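Local coordinates for protein MamA (Candidatus Magnetobacterium bavaricum, PDB 3VTX) that is a tetratricopeptide-repeat protein, an all-helical solenoid of paired antiparallel helices of the kind that commonly serves as a scaffold for protein-protein interaction, at residues Pro36-Thr48 against Ser61-Ala75. Sequence-based numbering, arbitrary orientation.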
loop_
_atom_site.group_PDB
_atom_site.type_symbol
_atom_site.label_atom_id
_atom_site.label_comp_id
_atom_site.label_asym_id
_atom_site.label_seq_id
_atom_site.Cartn_x
_atom_site.Cartn_y
_atom_site.Cartn_z
ATOM N N PRO A 36 8.376 25.159 -2.574
ATOM C CA PRO A 36 7.543 24.304 -1.723
ATOM C C PRO A 36 6.443 23.566 -2.410
ATOM O O PRO A 36 5.831 22.687 -1.771
ATOM C CB PRO A 36 6.941 25.258 -0.672
ATOM C CG PRO A 36 7.333 26.655 -1.098
ATOM C CD PRO A 36 8.268 26.594 -2.266
ATOM N N ASN A 37 6.118 23.947 -3.648
ATOM C CA ASN A 37 5.065 23.282 -4.367
ATOM C C ASN A 37 5.565 22.269 -5.402
ATOM O O ASN A 37 4.820 21.864 -6.277
ATOM C CB ASN A 37 4.104 24.303 -4.970
ATOM C CG ASN A 37 3.476 25.191 -3.899
ATOM O OD1 ASN A 37 3.422 26.420 -4.067
ATOM N ND2 ASN A 37 3.037 24.598 -2.782
ATOM N N ASN A 38 6.828 21.845 -5.261
ATOM C CA ASN A 38 7.422 20.872 -6.159
ATOM C C ASN A 38 6.811 19.503 -5.819
ATOM O O ASN A 38 7.255 18.844 -4.864
ATOM C CB ASN A 38 8.927 20.841 -5.926
ATOM C CG ASN A 38 9.663 20.070 -6.992
ATOM O OD1 ASN A 38 9.648 18.821 -7.073
ATOM N ND2 ASN A 38 10.308 20.832 -7.869
ATOM N N VAL A 39 5.817 19.091 -6.586
ATOM C CA VAL A 39 5.124 17.831 -6.309
ATOM C C VAL A 39 6.039 16.635 -6.471
ATOM O O VAL A 39 5.921 15.678 -5.694
ATOM C CB VAL A 39 3.806 17.670 -7.128
ATOM C CG1 VAL A 39 2.767 18.724 -6.659
ATOM C CG2 VAL A 39 4.072 17.752 -8.600
ATOM N N GLU A 40 6.990 16.672 -7.410
ATOM C CA GLU A 40 7.854 15.506 -7.638
ATOM C C GLU A 40 8.695 15.228 -6.350
ATOM O O GLU A 40 8.860 14.045 -5.914
ATOM C CB GLU A 40 8.828 15.778 -8.763
ATOM C CG GLU A 40 9.755 14.676 -9.030
ATOM C CD GLU A 40 10.511 14.761 -10.344
ATOM O OE1 GLU A 40 10.525 15.859 -10.940
ATOM O OE2 GLU A 40 11.082 13.710 -10.744
ATOM N N THR A 41 9.178 16.326 -5.770
ATOM C CA THR A 41 9.932 16.303 -4.489
ATOM C C THR A 41 9.091 15.912 -3.294
ATOM O O THR A 41 9.552 15.126 -2.464
ATOM C CB THR A 41 10.711 17.588 -4.267
ATOM O OG1 THR A 41 11.549 17.742 -5.420
ATOM C CG2 THR A 41 11.710 17.523 -2.971
ATOM N N LEU A 42 7.879 16.408 -3.219
ATOM C CA LEU A 42 6.964 16.015 -2.142
ATOM C C LEU A 42 6.731 14.517 -2.146
ATOM O O LEU A 42 6.813 13.877 -1.074
ATOM C CB LEU A 42 5.656 16.788 -2.202
ATOM C CG LEU A 42 5.699 18.208 -1.724
ATOM C CD1 LEU A 42 4.421 19.012 -2.171
ATOM C CD2 LEU A 42 5.933 18.381 -0.193
ATOM N N LEU A 43 6.559 13.913 -3.313
ATOM C CA LEU A 43 6.312 12.478 -3.397
ATOM C C LEU A 43 7.582 11.717 -3.032
ATOM O O LEU A 43 7.545 10.732 -2.348
ATOM C CB LEU A 43 5.843 12.101 -4.805
ATOM C CG LEU A 43 5.513 10.639 -4.952
ATOM C CD1 LEU A 43 4.467 10.130 -3.927
ATOM C CD2 LEU A 43 5.000 10.422 -6.434
ATOM N N LYS A 44 8.735 12.170 -3.511
ATOM C CA LYS A 44 9.973 11.511 -3.175
ATOM C C LYS A 44 10.296 11.610 -1.693
ATOM O O LYS A 44 10.750 10.561 -1.128
ATOM C CB LYS A 44 11.168 12.071 -3.980
ATOM C CG LYS A 44 11.213 11.535 -5.419
ATOM C CD LYS A 44 12.169 12.408 -6.266
ATOM C CE LYS A 44 12.382 11.732 -7.673
ATOM N NZ LYS A 44 13.418 12.480 -8.389
ATOM N N LEU A 45 10.043 12.770 -1.073
ATOM C CA LEU A 45 10.301 12.902 0.400
ATOM C C LEU A 45 9.357 11.970 1.161
ATOM O O LEU A 45 9.739 11.275 2.091
ATOM C CB LEU A 45 10.208 14.336 0.858
ATOM C CG LEU A 45 10.419 14.661 2.321
ATOM C CD1 LEU A 45 11.805 14.109 2.725
ATOM C CD2 LEU A 45 10.225 16.110 2.591
ATOM N N GLY A 46 8.099 11.944 0.752
ATOM C CA GLY A 46 7.130 11.000 1.348
ATOM C C GLY A 46 7.625 9.572 1.239
ATOM O O GLY A 46 7.591 8.815 2.201
ATOM N N LYS A 47 8.048 9.169 0.038
ATOM C CA LYS A 47 8.509 7.796 -0.154
ATOM C C LYS A 47 9.749 7.445 0.693
ATOM O O LYS A 47 9.889 6.281 1.127
ATOM C CB LYS A 47 8.805 7.550 -1.606
ATOM C CG LYS A 47 7.648 7.460 -2.515
ATOM C CD LYS A 47 8.087 7.286 -3.947
ATOM C CE LYS A 47 6.872 7.022 -4.838
ATOM N NZ LYS A 47 7.254 6.944 -6.325
ATOM N N THR A 48 10.638 8.426 0.869
ATOM C CA THR A 48 11.844 8.249 1.663
ATOM C C THR A 48 11.467 7.988 3.128
ATOM O O THR A 48 12.028 7.095 3.729
ATOM C CB THR A 48 12.797 9.379 1.543
ATOM O OG1 THR A 48 13.098 9.612 0.147
ATOM C CG2 THR A 48 14.096 9.134 2.333
ATOM N N SER A 61 4.206 15.252 3.952
ATOM C CA SER A 61 4.479 15.561 2.559
ATOM C C SER A 61 3.374 15.119 1.609
ATOM O O SER A 61 3.082 15.792 0.650
ATOM C CB SER A 61 5.808 15.032 2.028
ATOM O OG SER A 61 6.861 15.766 2.620
ATOM N N LEU A 62 2.837 13.938 1.827
ATOM C CA LEU A 62 1.833 13.380 0.937
ATOM C C LEU A 62 0.543 14.236 1.071
ATOM O O LEU A 62 -0.180 14.404 0.060
ATOM C CB LEU A 62 1.525 11.922 1.329
ATOM C CG LEU A 62 2.709 10.975 1.050
ATOM C CD1 LEU A 62 2.554 9.627 1.846
ATOM C CD2 LEU A 62 2.746 10.695 -0.401
ATOM N N LYS A 63 0.186 14.743 2.255
ATOM C CA LYS A 63 -0.961 15.662 2.406
ATOM C C LYS A 63 -0.798 16.918 1.516
ATOM O O LYS A 63 -1.765 17.343 0.811
ATOM C CB LYS A 63 -1.248 16.090 3.881
ATOM C CG LYS A 63 -1.973 14.962 4.674
ATOM C CD LYS A 63 -2.033 15.384 6.149
ATOM C CE LYS A 63 -2.905 14.486 7.049
ATOM N NZ LYS A 63 -2.785 15.073 8.523
ATOM N N LYS A 64 0.392 17.494 1.543
ATOM C CA LYS A 64 0.719 18.686 0.724
ATOM C C LYS A 64 0.675 18.337 -0.766
ATOM O O LYS A 64 0.106 19.097 -1.555
ATOM C CB LYS A 64 2.072 19.255 1.070
ATOM C CG LYS A 64 2.149 19.825 2.439
ATOM C CD LYS A 64 3.612 20.228 2.692
ATOM C CE LYS A 64 3.944 20.649 4.138
ATOM N NZ LYS A 64 2.823 21.455 4.663
ATOM N N PHE A 65 1.194 17.162 -1.150
ATOM C CA PHE A 65 1.136 16.715 -2.509
ATOM C C PHE A 65 -0.328 16.704 -3.020
ATOM O O PHE A 65 -0.599 17.165 -4.135
ATOM C CB PHE A 65 1.748 15.325 -2.653
ATOM C CG PHE A 65 1.725 14.750 -4.030
ATOM C CD1 PHE A 65 0.555 14.210 -4.573
ATOM C CD2 PHE A 65 2.862 14.705 -4.772
ATOM C CE1 PHE A 65 0.601 13.667 -5.875
ATOM C CE2 PHE A 65 2.900 14.211 -6.082
ATOM C CZ PHE A 65 1.734 13.667 -6.605
ATOM N N VAL A 66 -1.233 16.091 -2.270
ATOM C CA VAL A 66 -2.575 15.865 -2.815
ATOM C C VAL A 66 -3.376 17.164 -2.851
ATOM O O VAL A 66 -4.372 17.248 -3.596
ATOM C CB VAL A 66 -3.347 14.667 -2.147
ATOM C CG1 VAL A 66 -2.618 13.359 -2.459
ATOM C CG2 VAL A 66 -3.627 14.826 -0.646
ATOM N N VAL A 67 -3.011 18.142 -2.035
ATOM C CA VAL A 67 -3.568 19.507 -2.169
ATOM C C VAL A 67 -3.263 20.075 -3.540
ATOM O O VAL A 67 -4.108 20.816 -4.151
ATOM C CB VAL A 67 -3.065 20.465 -1.065
ATOM C CG1 VAL A 67 -3.271 21.990 -1.474
ATOM C CG2 VAL A 67 -3.770 20.136 0.219
ATOM N N LEU A 68 -2.094 19.759 -4.045
ATOM C CA LEU A 68 -1.600 20.336 -5.265
ATOM C C LEU A 68 -1.868 19.447 -6.445
ATOM O O LEU A 68 -1.986 19.972 -7.533
ATOM C CB LEU A 68 -0.085 20.594 -5.203
ATOM C CG LEU A 68 0.401 21.612 -4.239
ATOM C CD1 LEU A 68 1.898 21.356 -3.805
ATOM C CD2 LEU A 68 0.196 22.960 -4.909
ATOM N N ASP A 69 -2.037 18.128 -6.240
ATOM C CA ASP A 69 -2.166 17.154 -7.323
ATOM C C ASP A 69 -3.088 16.018 -6.913
ATOM O O ASP A 69 -2.718 15.206 -6.092
ATOM C CB ASP A 69 -0.803 16.651 -7.714
ATOM C CG ASP A 69 -0.810 15.783 -9.000
ATOM O OD1 ASP A 69 -1.858 15.141 -9.307
ATOM O OD2 ASP A 69 0.273 15.652 -9.633
ATOM N N THR A 70 -4.273 15.948 -7.528
ATOM C CA THR A 70 -5.248 14.957 -7.201
ATOM C C THR A 70 -5.294 13.836 -8.225
ATOM O O THR A 70 -6.270 13.101 -8.260
ATOM C CB THR A 70 -6.617 15.586 -6.987
ATOM O OG1 THR A 70 -7.011 16.218 -8.210
ATOM C CG2 THR A 70 -6.579 16.632 -5.827
ATOM N N THR A 71 -4.230 13.691 -9.024
ATOM C CA THR A 71 -4.281 12.809 -10.179
ATOM C C THR A 71 -3.411 11.539 -10.088
ATOM O O THR A 71 -3.391 10.759 -11.011
ATOM C CB THR A 71 -3.823 13.538 -11.459
ATOM O OG1 THR A 71 -2.416 13.776 -11.384
ATOM C CG2 THR A 71 -4.620 14.907 -11.678
ATOM N N SER A 72 -2.710 11.314 -8.957
ATOM C CA SER A 72 -1.733 10.248 -8.880
ATOM C C SER A 72 -2.314 9.098 -7.987
ATOM O O SER A 72 -2.461 9.263 -6.711
ATOM C CB SER A 72 -0.426 10.738 -8.220
ATOM O OG SER A 72 0.423 9.669 -7.799
ATOM N N ALA A 73 -2.627 7.989 -8.603
ATOM C CA ALA A 73 -3.164 6.832 -7.852
ATOM C C ALA A 73 -2.137 6.393 -6.776
ATOM O O ALA A 73 -2.500 6.073 -5.627
ATOM C CB ALA A 73 -3.550 5.664 -8.758
ATOM N N GLU A 74 -0.887 6.383 -7.161
ATOM C CA GLU A 74 0.207 5.937 -6.257
ATOM C C GLU A 74 0.284 6.815 -5.025
ATOM O O GLU A 74 0.426 6.309 -3.918
ATOM C CB GLU A 74 1.552 5.906 -6.980
ATOM C CG GLU A 74 2.696 5.379 -6.119
ATOM C CD GLU A 74 4.112 5.435 -6.706
ATOM O OE1 GLU A 74 4.526 6.481 -7.262
ATOM O OE2 GLU A 74 4.854 4.455 -6.431
ATOM N N ALA A 75 0.243 8.129 -5.215
ATOM C CA ALA A 75 0.280 9.007 -4.060
ATOM C C ALA A 75 -0.843 8.722 -3.056
ATOM O O ALA A 75 -0.607 8.696 -1.861
ATOM C CB ALA A 75 0.269 10.462 -4.489
#
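Helices 39-51 and 55-68 form an antiparallel hairpin of the tetratricopeptide-repeat type, with L42, L43 and F65 at the centre of its packing together with V39, S61 and L68; L42 and L43 act as knobs into holes. The axes of segments 39-48 and 61-68 approach to 8.4 Å and lie at 152° to each other. L42 enters the hole formed by S61, K64, F65 and L68; its CD1 branch meets L68 CD1 at 3.8 Å, the two side chains crossing at about a right angle, while its CD2 branch lies by the backbone O and the OG of S61. With F65 CG anti to the backbone N (chi1 179°), the ring turns toward helix 39-51 and offers its edge to L42 CB and to the V39 carbonyl, whose O lies in the ring plane 3.3 Å from F65 CD2. L43 fills the hole among L62, F65, E74 and A75, its CB 3.8 Å from F65 CE2; its CD1 bridges L62 CD2 and A75 CB, thereby reaching the helix that follows. At G46 the lack of a side chain lets the backbone lie against S61 and L62. Beyond it, the extended K47 chain carries NZ to E74 OE1 (2.9 Å), a salt bridge in which NZ meets OE1 on its syn side, 32° out of the carboxylate plane. S72 caps the helix bearing E74, its OG accepting from A75 N. Helix 39-51 packs on helix 21-34 through T41 and T48 and pairs K44 with D13 of helix 5-18, while K47 and, from helix 55-68, L62 reach I78 of helix 73-85, the next layer of the solenoid.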